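Local coordinates for protein copper induced nitroreductase D (Lactococcus lactis, PDB 2WQF) that binds flavin mononucleotide and probably acts as a nitroreductase, being induced by copper and involved in defence against oxidative stress, at residues A[27-32]-A[138-143]; A[58-63]-A[96-101]; A[62-67]-A[151-156]; A[90-95]-A[147-152]. All blocks are in the same frame, centred on the assembly; numbering follows the deposited sequence.

Contact 1: A[27-32]-A[138-143]; sequences IETIKE and WTALAE. With FMN (flavin mononucleotide), chain B.
T29 and A140 make the tight spot between two packed helices. Methyl CG2 of T29 lies 3.6 Å from CB of A140, and the backbones come closest here, with CA of T29 6.7 Å from CA of A140. The threonine puts CG2 anti to its own backbone N. This turns the methyl to the partner helix and leaves OG1 to bond to the carbonyl O of K25 in its own helix. The second pair is looser. CG1 of I30 passes CD2 of L141 at 4.1 Å, and the two side chains cross obliquely. No hydrogen bond joins the segments. E28 lies on the solvent side of its helix, well clear of the partner. On the second helix, W138 points elsewhere: its NE1 bonds to R11 O, and its CZ2 comes within 3.8 Å of the FMN phosphate oxygen O2P. F3 of the second subunit packs on T139 and A140, so this helix also borders the dimer interface. The sheet packs against both helices at this pair. I30 rests on L48 and I50 of strand 46-52, L141 on L177 and F179 of strand 171-182, and both meet I99 of strand 97-104.

Contact 2: A[58-63]-A[96-101]; sequences KLWDEI and FGTILF
W60 and T98 form the one hydrogen bond of this contact. The indole NE1 of W60 donates to OG1 of T98 at 3.0 Å, with a nearly straight N-H...O angle of 166°. The hydroxyl oxygen sits at the ring edge, almost exactly in the indole plane. OG1 of T98 has a second partner in OE1 of Q56, one turn earlier on the helix of W60.

The rest of the contact is apolar. Methyl CD2 of L59 lies 3.8 Å from CG2 of T98. The same methyl is 4.2 Å from CD1 of L100. L59 holds CG anti to its backbone N (chi1 172°), which carries the branch out to the strand. CD2 also lies over one face of the W60 ring, offset toward its rim, so leucine and tryptophan pack on each other as both reach T98.

The backbones set the frame. Helix 58-63, with a wider pi-type turn at 59-63, runs across strand 97-101 at 83°, the axes 10.0 Å apart. T98 and L100 face the helix, while I99 between them faces V137 and L141 of helix 121-143. At the strand start, F96 and G97 form a classic beta bulge opposite F179. V161 of helix 158-164 touches both L59 and L100.

One polar pair is thus set in a buried apolar layer. The straight bond probably fixes the rotation of the indole, whose ring also meets F92, a neighbour of the flavin-binding Q151.

Contact 3: A[62-67]-A[151-156]; sequences EIVAPE and QHYNPL. With FMN (flavin mononucleotide), chain B.
V64 and E67, three residues apart on a helix, face Y153 and L156 of a loop, with CA atoms 7.4 Å (V64 to Y153) and 6.6 Å (E67 to L156) apart. The helix is kinked at P66, whose ring nitrogen makes no bond to the turn before. V64 sets methyl CG1 squarely over one face of the Y153 ring. This is a CH-pi contact, with CG1 of V64 4.1 Å from the ring centroid of Y153 and 12° off the normal. L89 and I157 also pack on V64.

The loop leaves the end of strand 146-151 and leads to helix 158-164. In this nitroreductase-family fold its start recognises the pyrimidine edge of FMN. NE2 of Q151 donates to flavin O2 at 3.0 Å, while OE1 of Q151 takes a weak bond from flavin N3. ND1 of H152 donates to flavin O4 at 2.8 Å, almost straight at 176°. A leucine in place of Q151 would probably leave flavin O2 and N3 without these amide mates. The H152 ring also meets W125 of the second subunit.

At the outer end, a water joins the segments. It donates to OE1 of E67 at 3.1 Å and to the carbonyl O of L156 at 2.7 Å. The bent E67 chain swings its carboxylate round to this water.

Contact 4: A[90-95]-A[147-152]; sequences DGFKAA and GANLQH. With FMN (flavin mononucleotide), chain B.
NE2 of Q151, whose side chain packs on F92, donates to two acceptors: OD1 of N149, two residues back on the strand, and flavin O2. The bond from NE2 of Q151 to OD1 of N149 is 2.8 Å long, with an N-H...O angle of 160°. NE2 lies somewhat out of the plane of the N149 carboxamide. N149 has CG between its backbone N and carbonyl carbon (chi1 64°), which brings OD1 near both Q151 and F92.

F92 comes from helix 88-93 and ends against both amides. Its CZ is 3.4 Å from CD of Q151, and its CE1 is 3.3 Å from OD1 of N149. CG of Q151 lies over one ring face, a CH-pi contact at 4.0 Å from CG to the F92 centroid. The ring and the Q151 amide are tilted 31° apart. An alanine here in place of Q151 would probably uncover that face of F92 and leave OD1 of N149 without its donor.

A water bridges the G91 backbone to the N149 side chain. It donates to O of G91 at 3.0 Å and accepts from ND2 of N149 at 3.1 Å. ND2 of N149 also bonds to I13 O. On the other side of the strand, CD2 of L150 packs 3.8 Å from flavin C7.

N149 is thus a second-shell residue; with F92 it probably holds the Q151 amide in the orientation in which NE2 and OE1 both meet the flavin.

Overall arrangement
From the N terminus, helix 23-35 comes first, and contact 1 closes the loop from it to helix 121-143. Contact 2 is nested inside that loop and ties helix 53-73 to strand 97-104. Contact 3 starts from the same helix, sharing E62 and I63 with contact 2, but runs on to the loop after strand 146-151, so it crosses contact 1. Contact 4, from helix 88-93 to strand 146-151, starts later than contact 3 and ends on the same stretch, sharing Q151 and H152. It crosses contacts 1 and 2. I99 of contact 2's strand packs against contact 1, and the salt bridge D61–K93 joins contacts 2 and 4. Contacts 1, 3 and 4 all reach FMN.

Contact 1: A[27-32]-A[138-143]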
# COMPACT_ATOMS: atom_id res chain seq x y z
N ILE A 27 11.20 11.01 13.44
CA ILE A 27 11.26 11.66 12.13
C ILE A 27 12.16 10.83 11.19
O ILE A 27 11.81 10.62 10.03
CB ILE A 27 11.84 13.09 12.23
CG1 ILE A 27 10.94 13.99 13.07
CG2 ILE A 27 12.06 13.66 10.83
CD1 ILE A 27 9.59 14.02 12.63
N GLU A 28 13.30 10.37 11.70
CA GLU A 28 14.22 9.55 10.92
C GLU A 28 13.54 8.29 10.43
O GLU A 28 13.72 7.86 9.27
CB GLU A 28 15.44 9.17 11.76
CG GLU A 28 16.38 10.33 12.02
CD GLU A 28 17.52 9.96 12.96
OE1 GLU A 28 17.66 8.77 13.32
OE2 GLU A 28 18.27 10.88 13.35
N THR A 29 12.76 7.66 11.31
CA THR A 29 12.09 6.42 10.97
C THR A 29 11.00 6.63 9.94
O THR A 29 10.81 5.80 9.04
CB THR A 29 11.53 5.77 12.23
OG1 THR A 29 12.61 5.55 13.14
CG2 THR A 29 10.96 4.44 11.92
N ILE A 30 10.25 7.72 10.07
CA ILE A 30 9.23 8.05 9.09
C ILE A 30 9.87 8.18 7.72
O ILE A 30 9.36 7.63 6.74
CB ILE A 30 8.48 9.36 9.48
CG1 ILE A 30 7.63 9.15 10.74
CG2 ILE A 30 7.59 9.82 8.34
CD1 ILE A 30 7.20 10.48 11.38
N LYS A 31 10.95 8.94 7.63
CA LYS A 31 11.63 9.17 6.36
C LYS A 31 12.13 7.84 5.78
O LYS A 31 11.98 7.59 4.59
CB LYS A 31 12.78 10.15 6.52
CG LYS A 31 12.36 11.59 6.78
CD LYS A 31 13.63 12.45 7.00
CE LYS A 31 13.33 13.89 7.18
NZ LYS A 31 14.55 14.65 7.55
N GLU A 32 12.74 7.00 6.60
CA GLU A 32 13.25 5.73 6.11
C GLU A 32 12.13 4.84 5.59
O GLU A 32 12.31 4.15 4.57
CB GLU A 32 14.05 4.98 7.17
CG GLU A 32 15.39 5.64 7.49
CD GLU A 32 16.19 4.85 8.50
OE1 GLU A 32 15.59 4.33 9.46
OE2 GLU A 32 17.41 4.75 8.33
N TRP A 138 3.24 3.66 9.27
CA TRP A 138 2.39 3.25 10.40
C TRP A 138 3.05 2.10 11.16
O TRP A 138 3.13 2.10 12.39
CB TRP A 138 1.03 2.84 9.82
CG TRP A 138 -0.13 2.71 10.76
CD1 TRP A 138 -0.12 2.66 12.12
CD2 TRP A 138 -1.50 2.56 10.36
NE1 TRP A 138 -1.42 2.54 12.60
CE2 TRP A 138 -2.27 2.47 11.53
CE3 TRP A 138 -2.14 2.53 9.12
CZ2 TRP A 138 -3.66 2.32 11.48
CZ3 TRP A 138 -3.52 2.37 9.08
CH2 TRP A 138 -4.26 2.28 10.26
N THR A 139 3.50 1.10 10.42
CA THR A 139 4.12 -0.06 11.01
C THR A 139 5.47 0.29 11.63
O THR A 139 5.81 -0.20 12.72
CB THR A 139 4.28 -1.21 9.97
OG1 THR A 139 3.01 -1.50 9.40
CG2 THR A 139 4.84 -2.44 10.64
N ALA A 140 6.23 1.16 10.98
CA ALA A 140 7.52 1.59 11.53
C ALA A 140 7.32 2.31 12.89
O ALA A 140 8.09 2.12 13.84
CB ALA A 140 8.27 2.47 10.53
N LEU A 141 6.29 3.14 12.96
CA LEU A 141 5.95 3.84 14.21
C LEU A 141 5.56 2.83 15.29
O LEU A 141 5.97 2.96 16.46
CB LEU A 141 4.82 4.83 13.96
CG LEU A 141 5.16 6.07 13.13
CD1 LEU A 141 3.89 6.85 12.82
CD2 LEU A 141 6.16 6.94 13.83
N ALA A 142 4.80 1.80 14.93
CA ALA A 142 4.40 0.79 15.90
C ALA A 142 5.63 0.09 16.45
O ALA A 142 5.67 -0.28 17.63
CB ALA A 142 3.42 -0.21 15.28
N GLU A 143 6.65 -0.11 15.62
CA GLU A 143 7.87 -0.75 16.09
C GLU A 143 8.63 0.11 17.11
O GLU A 143 9.35 -0.42 17.96
CB GLU A 143 8.77 -1.15 14.91
CG GLU A 143 8.20 -2.32 14.12
CD GLU A 143 8.29 -3.65 14.88
OE1 GLU A 143 9.38 -4.29 14.88
OE2 GLU A 143 7.25 -4.04 15.48
N1 FMN B . -9.68 4.42 10.23
C2 FMN B . -10.31 5.67 10.68
O2 FMN B . -10.53 5.84 11.85
N3 FMN B . -10.74 6.61 9.69
C4 FMN B . -10.53 6.43 8.33
O4 FMN B . -10.82 7.31 7.57
C4A FMN B . -9.92 5.18 7.88
N5 FMN B . -9.72 4.89 6.64
C5A FMN B . -8.76 3.79 6.30
C6 FMN B . -8.25 3.71 4.89
C7 FMN B . -7.34 2.80 4.53
C7M FMN B . -6.89 2.74 3.09
C8 FMN B . -6.80 1.87 5.59
C8M FMN B . -5.71 0.87 5.22
C9 FMN B . -7.26 1.91 6.85
C9A FMN B . -8.30 2.94 7.24
N10 FMN B . -8.84 3.02 8.56
C10 FMN B . -9.49 4.20 8.93
C1' FMN B . -8.44 2.08 9.60
C2' FMN B . -9.06 0.71 9.36
O2' FMN B . -10.43 0.76 9.69
C3' FMN B . -8.29 -0.31 10.20
O3' FMN B . -6.99 -0.35 9.63
C4' FMN B . -8.93 -1.70 10.11
O4' FMN B . -10.18 -1.70 10.79
C5' FMN B . -8.03 -2.79 10.70
O5' FMN B . -7.75 -2.46 12.05
P FMN B . -6.20 -2.25 12.53
O1P FMN B . -5.41 -3.44 12.14
O2P FMN B . -5.65 -0.95 11.83
O3P FMN B . -6.28 -2.06 14.10

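Contact 2: A[58-63]-A[96-101]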
# COMPACT_ATOMS: atom_id res chain seq x y z
N LYS A 58 -2.54 23.45 15.74
CA LYS A 58 -3.13 24.33 14.74
C LYS A 58 -3.94 23.56 13.71
O LYS A 58 -5.02 23.99 13.31
CB LYS A 58 -2.03 25.15 14.03
CG LYS A 58 -2.53 26.09 12.96
CD LYS A 58 -1.51 27.19 12.69
CE LYS A 58 -2.15 28.44 12.08
NZ LYS A 58 -1.19 29.59 12.00
N LEU A 59 -3.42 22.43 13.26
CA LEU A 59 -4.13 21.62 12.27
C LEU A 59 -5.53 21.30 12.78
O LEU A 59 -6.52 21.51 12.08
CB LEU A 59 -3.40 20.32 11.98
CG LEU A 59 -4.18 19.34 11.09
CD1 LEU A 59 -4.40 19.93 9.70
CD2 LEU A 59 -3.46 18.03 10.99
N TRP A 60 -5.61 20.78 13.99
CA TRP A 60 -6.90 20.29 14.48
C TRP A 60 -7.84 21.42 14.95
O TRP A 60 -9.04 21.40 14.67
CB TRP A 60 -6.68 19.19 15.54
CG TRP A 60 -6.05 18.01 14.87
CD1 TRP A 60 -4.72 17.69 14.84
CD2 TRP A 60 -6.71 17.02 14.05
NE1 TRP A 60 -4.52 16.57 14.07
CE2 TRP A 60 -5.72 16.16 13.56
CE3 TRP A 60 -8.04 16.82 13.66
CZ2 TRP A 60 -6.01 15.08 12.72
CZ3 TRP A 60 -8.33 15.76 12.84
CH2 TRP A 60 -7.32 14.89 12.39
N ASP A 61 -7.30 22.42 15.63
CA ASP A 61 -8.14 23.46 16.20
C ASP A 61 -8.53 24.51 15.18
O ASP A 61 -9.65 25.01 15.20
CB ASP A 61 -7.41 24.17 17.34
CG ASP A 61 -7.53 23.45 18.66
OD1 ASP A 61 -8.40 22.57 18.82
OD2 ASP A 61 -6.73 23.78 19.54
N GLU A 62 -7.60 24.84 14.29
CA GLU A 62 -7.77 25.99 13.42
C GLU A 62 -8.11 25.62 12.00
O GLU A 62 -8.57 26.47 11.23
CB GLU A 62 -6.50 26.84 13.45
CG GLU A 62 -6.16 27.38 14.84
CD GLU A 62 -5.11 28.47 14.81
OE1 GLU A 62 -5.13 29.28 13.86
OE2 GLU A 62 -4.27 28.51 15.73
N ILE A 63 -7.91 24.36 11.64
CA ILE A 63 -8.27 23.90 10.29
C ILE A 63 -9.34 22.82 10.29
O ILE A 63 -10.41 23.02 9.74
CB ILE A 63 -7.01 23.44 9.49
CG1 ILE A 63 -6.07 24.63 9.30
CG2 ILE A 63 -7.39 22.83 8.15
CD1 ILE A 63 -4.74 24.30 8.62
N PHE A 96 0.60 13.26 19.57
CA PHE A 96 1.88 13.98 19.42
C PHE A 96 1.99 14.71 18.08
O PHE A 96 2.55 15.79 17.99
CB PHE A 96 3.05 13.01 19.56
CG PHE A 96 4.39 13.67 19.55
CD1 PHE A 96 4.89 14.28 20.68
CD2 PHE A 96 5.19 13.62 18.42
CE1 PHE A 96 6.13 14.88 20.69
CE2 PHE A 96 6.43 14.22 18.42
CZ PHE A 96 6.89 14.84 19.56
N GLY A 97 1.47 14.10 17.03
CA GLY A 97 1.60 14.69 15.71
C GLY A 97 0.67 14.08 14.68
O GLY A 97 -0.05 13.11 14.96
N THR A 98 0.75 14.63 13.47
CA THR A 98 -0.03 14.17 12.32
C THR A 98 0.90 14.16 11.11
O THR A 98 1.59 15.14 10.83
CB THR A 98 -1.29 15.02 12.04
OG1 THR A 98 -2.11 15.08 13.21
CG2 THR A 98 -2.12 14.43 10.94
N ILE A 99 0.91 13.05 10.39
CA ILE A 99 1.65 12.94 9.14
C ILE A 99 0.65 12.99 7.99
O ILE A 99 -0.18 12.09 7.85
CB ILE A 99 2.46 11.65 9.08
CG1 ILE A 99 3.38 11.51 10.30
CG2 ILE A 99 3.23 11.54 7.74
CD1 ILE A 99 3.79 10.06 10.60
N LEU A 100 0.71 14.06 7.20
CA LEU A 100 -0.17 14.22 6.05
C LEU A 100 0.54 13.70 4.81
O LEU A 100 1.64 14.12 4.48
CB LEU A 100 -0.59 15.67 5.87
CG LEU A 100 -1.45 16.23 7.03
CD1 LEU A 100 -0.58 16.77 8.15
CD2 LEU A 100 -2.39 17.32 6.53
N PHE A 101 -0.09 12.70 4.19
CA PHE A 101 0.40 12.05 3.00
C PHE A 101 -0.24 12.62 1.77
O PHE A 101 -1.45 12.67 1.69
CB PHE A 101 0.09 10.55 3.08
CG PHE A 101 0.94 9.81 4.09
CD1 PHE A 101 2.17 9.27 3.74
CD2 PHE A 101 0.50 9.68 5.40
CE1 PHE A 101 2.91 8.58 4.67
CE2 PHE A 101 1.22 8.97 6.32
CZ PHE A 101 2.44 8.43 5.97

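Contact 3: A[62-67]-A[151-156]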
# COMPACT_ATOMS: atom_id res chain seq x y z
N GLU A 62 -7.60 24.84 14.29
CA GLU A 62 -7.77 25.99 13.42
C GLU A 62 -8.11 25.62 12.00
O GLU A 62 -8.57 26.47 11.23
CB GLU A 62 -6.50 26.84 13.45
CG GLU A 62 -6.16 27.38 14.84
CD GLU A 62 -5.11 28.47 14.81
OE1 GLU A 62 -5.13 29.28 13.86
OE2 GLU A 62 -4.27 28.51 15.73
N ILE A 63 -7.91 24.36 11.64
CA ILE A 63 -8.27 23.90 10.29
C ILE A 63 -9.34 22.82 10.29
O ILE A 63 -10.41 23.02 9.74
CB ILE A 63 -7.01 23.44 9.49
CG1 ILE A 63 -6.07 24.63 9.30
CG2 ILE A 63 -7.39 22.83 8.15
CD1 ILE A 63 -4.74 24.30 8.62
N VAL A 64 -9.10 21.68 10.91
CA VAL A 64 -10.06 20.59 10.77
C VAL A 64 -11.40 20.92 11.41
O VAL A 64 -12.45 20.76 10.80
CB VAL A 64 -9.53 19.26 11.32
CG1 VAL A 64 -10.56 18.18 11.11
CG2 VAL A 64 -8.22 18.88 10.64
N ALA A 65 -11.38 21.39 12.66
CA ALA A 65 -12.62 21.70 13.37
C ALA A 65 -13.49 22.73 12.63
O ALA A 65 -14.67 22.47 12.37
CB ALA A 65 -12.31 22.17 14.80
N PRO A 66 -12.92 23.89 12.27
CA PRO A 66 -13.75 24.86 11.54
C PRO A 66 -14.23 24.37 10.17
O PRO A 66 -15.37 24.65 9.81
CB PRO A 66 -12.82 26.07 11.38
CG PRO A 66 -11.78 25.90 12.43
CD PRO A 66 -11.60 24.44 12.60
N GLU A 67 -13.40 23.66 9.42
CA GLU A 67 -13.79 23.16 8.10
C GLU A 67 -14.91 22.13 8.22
O GLU A 67 -15.84 22.11 7.39
CB GLU A 67 -12.60 22.55 7.36
CG GLU A 67 -11.53 23.56 6.93
CD GLU A 67 -11.92 24.33 5.69
OE1 GLU A 67 -13.04 24.11 5.18
OE2 GLU A 67 -11.11 25.15 5.21
N GLN A 151 -6.77 8.86 9.19
CA GLN A 151 -7.95 9.64 8.94
C GLN A 151 -7.97 10.20 7.53
O GLN A 151 -6.94 10.26 6.84
CB GLN A 151 -8.07 10.79 9.94
CG GLN A 151 -8.15 10.37 11.39
CD GLN A 151 -9.20 9.29 11.60
OE1 GLN A 151 -10.30 9.39 11.09
NE2 GLN A 151 -8.84 8.25 12.33
N HIS A 152 -9.17 10.61 7.11
CA HIS A 152 -9.43 11.14 5.78
C HIS A 152 -10.34 12.36 5.82
O HIS A 152 -11.54 12.28 5.55
CB HIS A 152 -9.99 10.04 4.88
CG HIS A 152 -9.01 8.92 4.68
ND1 HIS A 152 -8.98 7.81 5.49
CD2 HIS A 152 -7.97 8.79 3.82
CE1 HIS A 152 -7.99 7.02 5.10
NE2 HIS A 152 -7.35 7.61 4.10
N TYR A 153 -9.75 13.50 6.17
CA TYR A 153 -10.46 14.79 6.15
C TYR A 153 -10.16 15.56 4.86
O TYR A 153 -10.58 16.69 4.70
CB TYR A 153 -10.11 15.59 7.40
CG TYR A 153 -10.74 14.99 8.63
CD1 TYR A 153 -12.11 15.12 8.86
CD2 TYR A 153 -9.99 14.27 9.54
CE1 TYR A 153 -12.70 14.56 9.96
CE2 TYR A 153 -10.57 13.71 10.66
CZ TYR A 153 -11.93 13.85 10.86
OH TYR A 153 -12.51 13.29 11.98
N ASN A 154 -9.42 14.91 3.95
CA ASN A 154 -9.35 15.34 2.55
C ASN A 154 -10.67 14.98 1.86
O ASN A 154 -11.25 13.91 2.18
CB ASN A 154 -8.17 14.65 1.86
CG ASN A 154 -8.18 13.14 2.06
OD1 ASN A 154 -7.96 12.66 3.16
ND2 ASN A 154 -8.51 12.40 1.01
N PRO A 155 -11.15 15.82 0.92
CA PRO A 155 -10.51 17.06 0.43
C PRO A 155 -10.89 18.31 1.21
O PRO A 155 -10.49 19.38 0.81
CB PRO A 155 -11.08 17.21 -0.99
CG PRO A 155 -12.17 16.21 -1.13
CD PRO A 155 -12.40 15.54 0.18
N LEU A 156 -11.63 18.17 2.31
CA LEU A 156 -12.17 19.32 3.03
C LEU A 156 -11.09 20.29 3.49
O LEU A 156 -11.26 21.51 3.40
CB LEU A 156 -12.98 18.83 4.24
CG LEU A 156 -14.45 18.49 4.01
CD1 LEU A 156 -14.64 17.51 2.86
CD2 LEU A 156 -15.05 17.93 5.31
N1 FMN B . -9.68 4.42 10.23
C2 FMN B . -10.31 5.67 10.68
O2 FMN B . -10.53 5.84 11.85
N3 FMN B . -10.74 6.61 9.69
C4 FMN B . -10.53 6.43 8.33
O4 FMN B . -10.82 7.31 7.57
C4A FMN B . -9.92 5.18 7.88
N5 FMN B . -9.72 4.89 6.64
C5A FMN B . -8.76 3.79 6.30
C6 FMN B . -8.25 3.71 4.89
C7 FMN B . -7.34 2.80 4.53
C7M FMN B . -6.89 2.74 3.09
C8 FMN B . -6.80 1.87 5.59
C8M FMN B . -5.71 0.87 5.22
C9 FMN B . -7.26 1.91 6.85
C9A FMN B . -8.30 2.94 7.24
N10 FMN B . -8.84 3.02 8.56
C10 FMN B . -9.49 4.20 8.93
C1' FMN B . -8.44 2.08 9.60
C2' FMN B . -9.06 0.71 9.36
O2' FMN B . -10.43 0.76 9.69
C3' FMN B . -8.29 -0.31 10.20
O3' FMN B . -6.99 -0.35 9.63
C4' FMN B . -8.93 -1.70 10.11
O4' FMN B . -10.18 -1.70 10.79
C5' FMN B . -8.03 -2.79 10.70
O5' FMN B . -7.75 -2.46 12.05
P FMN B . -6.20 -2.25 12.53
O1P FMN B . -5.41 -3.44 12.14
O2P FMN B . -5.65 -0.95 11.83
O3P FMN B . -6.28 -2.06 14.10
O HOH W 1 -13.26 22.90 2.34

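Contact 4: A[90-95]-A[147-152]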
# COMPACT_ATOMS: atom_id res chain seq x y z
N ASP A 90 -10.83 16.23 19.53
CA ASP A 90 -9.92 16.44 20.64
C ASP A 90 -8.96 15.26 20.81
O ASP A 90 -7.82 15.44 21.21
CB ASP A 90 -10.68 16.66 21.95
CG ASP A 90 -11.54 17.92 21.91
OD1 ASP A 90 -10.99 19.01 21.64
OD2 ASP A 90 -12.76 17.81 22.15
N GLY A 91 -9.45 14.05 20.54
CA GLY A 91 -8.62 12.88 20.62
C GLY A 91 -7.53 12.89 19.56
O GLY A 91 -6.42 12.40 19.78
N PHE A 92 -7.82 13.46 18.39
CA PHE A 92 -6.80 13.56 17.36
C PHE A 92 -5.79 14.63 17.75
O PHE A 92 -4.59 14.42 17.65
CB PHE A 92 -7.42 13.86 15.99
CG PHE A 92 -8.32 12.79 15.50
CD1 PHE A 92 -7.96 11.46 15.60
CD2 PHE A 92 -9.53 13.11 14.91
CE1 PHE A 92 -8.80 10.47 15.13
CE2 PHE A 92 -10.38 12.13 14.44
CZ PHE A 92 -10.01 10.81 14.56
N LYS A 93 -6.28 15.78 18.24
CA LYS A 93 -5.40 16.86 18.70
C LYS A 93 -4.46 16.42 19.82
O LYS A 93 -3.29 16.80 19.83
CB LYS A 93 -6.22 18.07 19.18
CG LYS A 93 -5.34 19.24 19.59
CD LYS A 93 -6.15 20.46 20.05
CE LYS A 93 -5.43 21.15 21.20
NZ LYS A 93 -6.21 22.25 21.79
N ALA A 94 -4.98 15.63 20.76
CA ALA A 94 -4.22 15.17 21.91
C ALA A 94 -2.98 14.33 21.55
O ALA A 94 -2.09 14.16 22.38
CB ALA A 94 -5.13 14.39 22.85
N ALA A 95 -2.94 13.82 20.32
CA ALA A 95 -1.80 13.03 19.85
C ALA A 95 -0.54 13.90 19.74
O ALA A 95 -0.61 15.12 19.78
CB ALA A 95 -2.13 12.41 18.50
N GLY A 147 1.61 4.48 18.74
CA GLY A 147 0.40 4.10 18.05
C GLY A 147 0.02 5.15 17.03
O GLY A 147 0.55 6.27 17.01
N ALA A 148 -0.90 4.79 16.17
CA ALA A 148 -1.39 5.72 15.15
C ALA A 148 -2.75 5.29 14.65
O ALA A 148 -3.16 4.13 14.83
CB ALA A 148 -0.39 5.81 13.95
N ASN A 149 -3.44 6.23 14.00
CA ASN A 149 -4.69 5.95 13.30
C ASN A 149 -4.73 6.80 12.03
O ASN A 149 -4.08 7.85 11.96
CB ASN A 149 -5.91 6.14 14.22
CG ASN A 149 -6.08 7.57 14.68
OD1 ASN A 149 -6.55 8.41 13.94
ND2 ASN A 149 -5.68 7.86 15.89
N LEU A 150 -5.42 6.31 11.02
CA LEU A 150 -5.42 6.91 9.71
C LEU A 150 -6.78 7.55 9.40
O LEU A 150 -7.80 6.86 9.35
CB LEU A 150 -5.09 5.85 8.64
CG LEU A 150 -4.97 6.36 7.20
CD1 LEU A 150 -3.81 7.31 7.05
CD2 LEU A 150 -4.86 5.19 6.24
N GLN A 151 -6.77 8.86 9.19
CA GLN A 151 -7.95 9.64 8.94
C GLN A 151 -7.97 10.20 7.53
O GLN A 151 -6.94 10.26 6.84
CB GLN A 151 -8.07 10.79 9.94
CG GLN A 151 -8.15 10.37 11.39
CD GLN A 151 -9.20 9.29 11.60
OE1 GLN A 151 -10.30 9.39 11.09
NE2 GLN A 151 -8.84 8.25 12.33
N HIS A 152 -9.17 10.61 7.11
CA HIS A 152 -9.43 11.14 5.78
C HIS A 152 -10.34 12.36 5.82
O HIS A 152 -11.54 12.28 5.55
CB HIS A 152 -9.99 10.04 4.88
CG HIS A 152 -9.01 8.92 4.68
ND1 HIS A 152 -8.98 7.81 5.49
CD2 HIS A 152 -7.97 8.79 3.82
CE1 HIS A 152 -7.99 7.02 5.10
NE2 HIS A 152 -7.35 7.61 4.10
N1 FMN B . -9.68 4.42 10.23
C2 FMN B . -10.31 5.67 10.68
O2 FMN B . -10.53 5.84 11.85
N3 FMN B . -10.74 6.61 9.69
C4 FMN B . -10.53 6.43 8.33
O4 FMN B . -10.82 7.31 7.57
C4A FMN B . -9.92 5.18 7.88
N5 FMN B . -9.72 4.89 6.64
C5A FMN B . -8.76 3.79 6.30
C6 FMN B . -8.25 3.71 4.89
C7 FMN B . -7.34 2.80 4.53
C7M FMN B . -6.89 2.74 3.09
C8 FMN B . -6.80 1.87 5.59
C8M FMN B . -5.71 0.87 5.22
C9 FMN B . -7.26 1.91 6.85
C9A FMN B . -8.30 2.94 7.24
N10 FMN B . -8.84 3.02 8.56
C10 FMN B . -9.49 4.20 8.93
C1' FMN B . -8.44 2.08 9.60
C2' FMN B . -9.06 0.71 9.36
O2' FMN B . -10.43 0.76 9.69
C3' FMN B . -8.29 -0.31 10.20
O3' FMN B . -6.99 -0.35 9.63
C4' FMN B . -8.93 -1.70 10.11
O4' FMN B . -10.18 -1.70 10.79
C5' FMN B . -8.03 -2.79 10.70
O5' FMN B . -7.75 -2.46 12.05
P FMN B . -6.20 -2.25 12.53
O1P FMN B . -5.41 -3.44 12.14
O2P FMN B . -5.65 -0.95 11.83
O3P FMN B . -6.28 -2.06 14.10
O HOH W 2 -6.23 9.92 18.16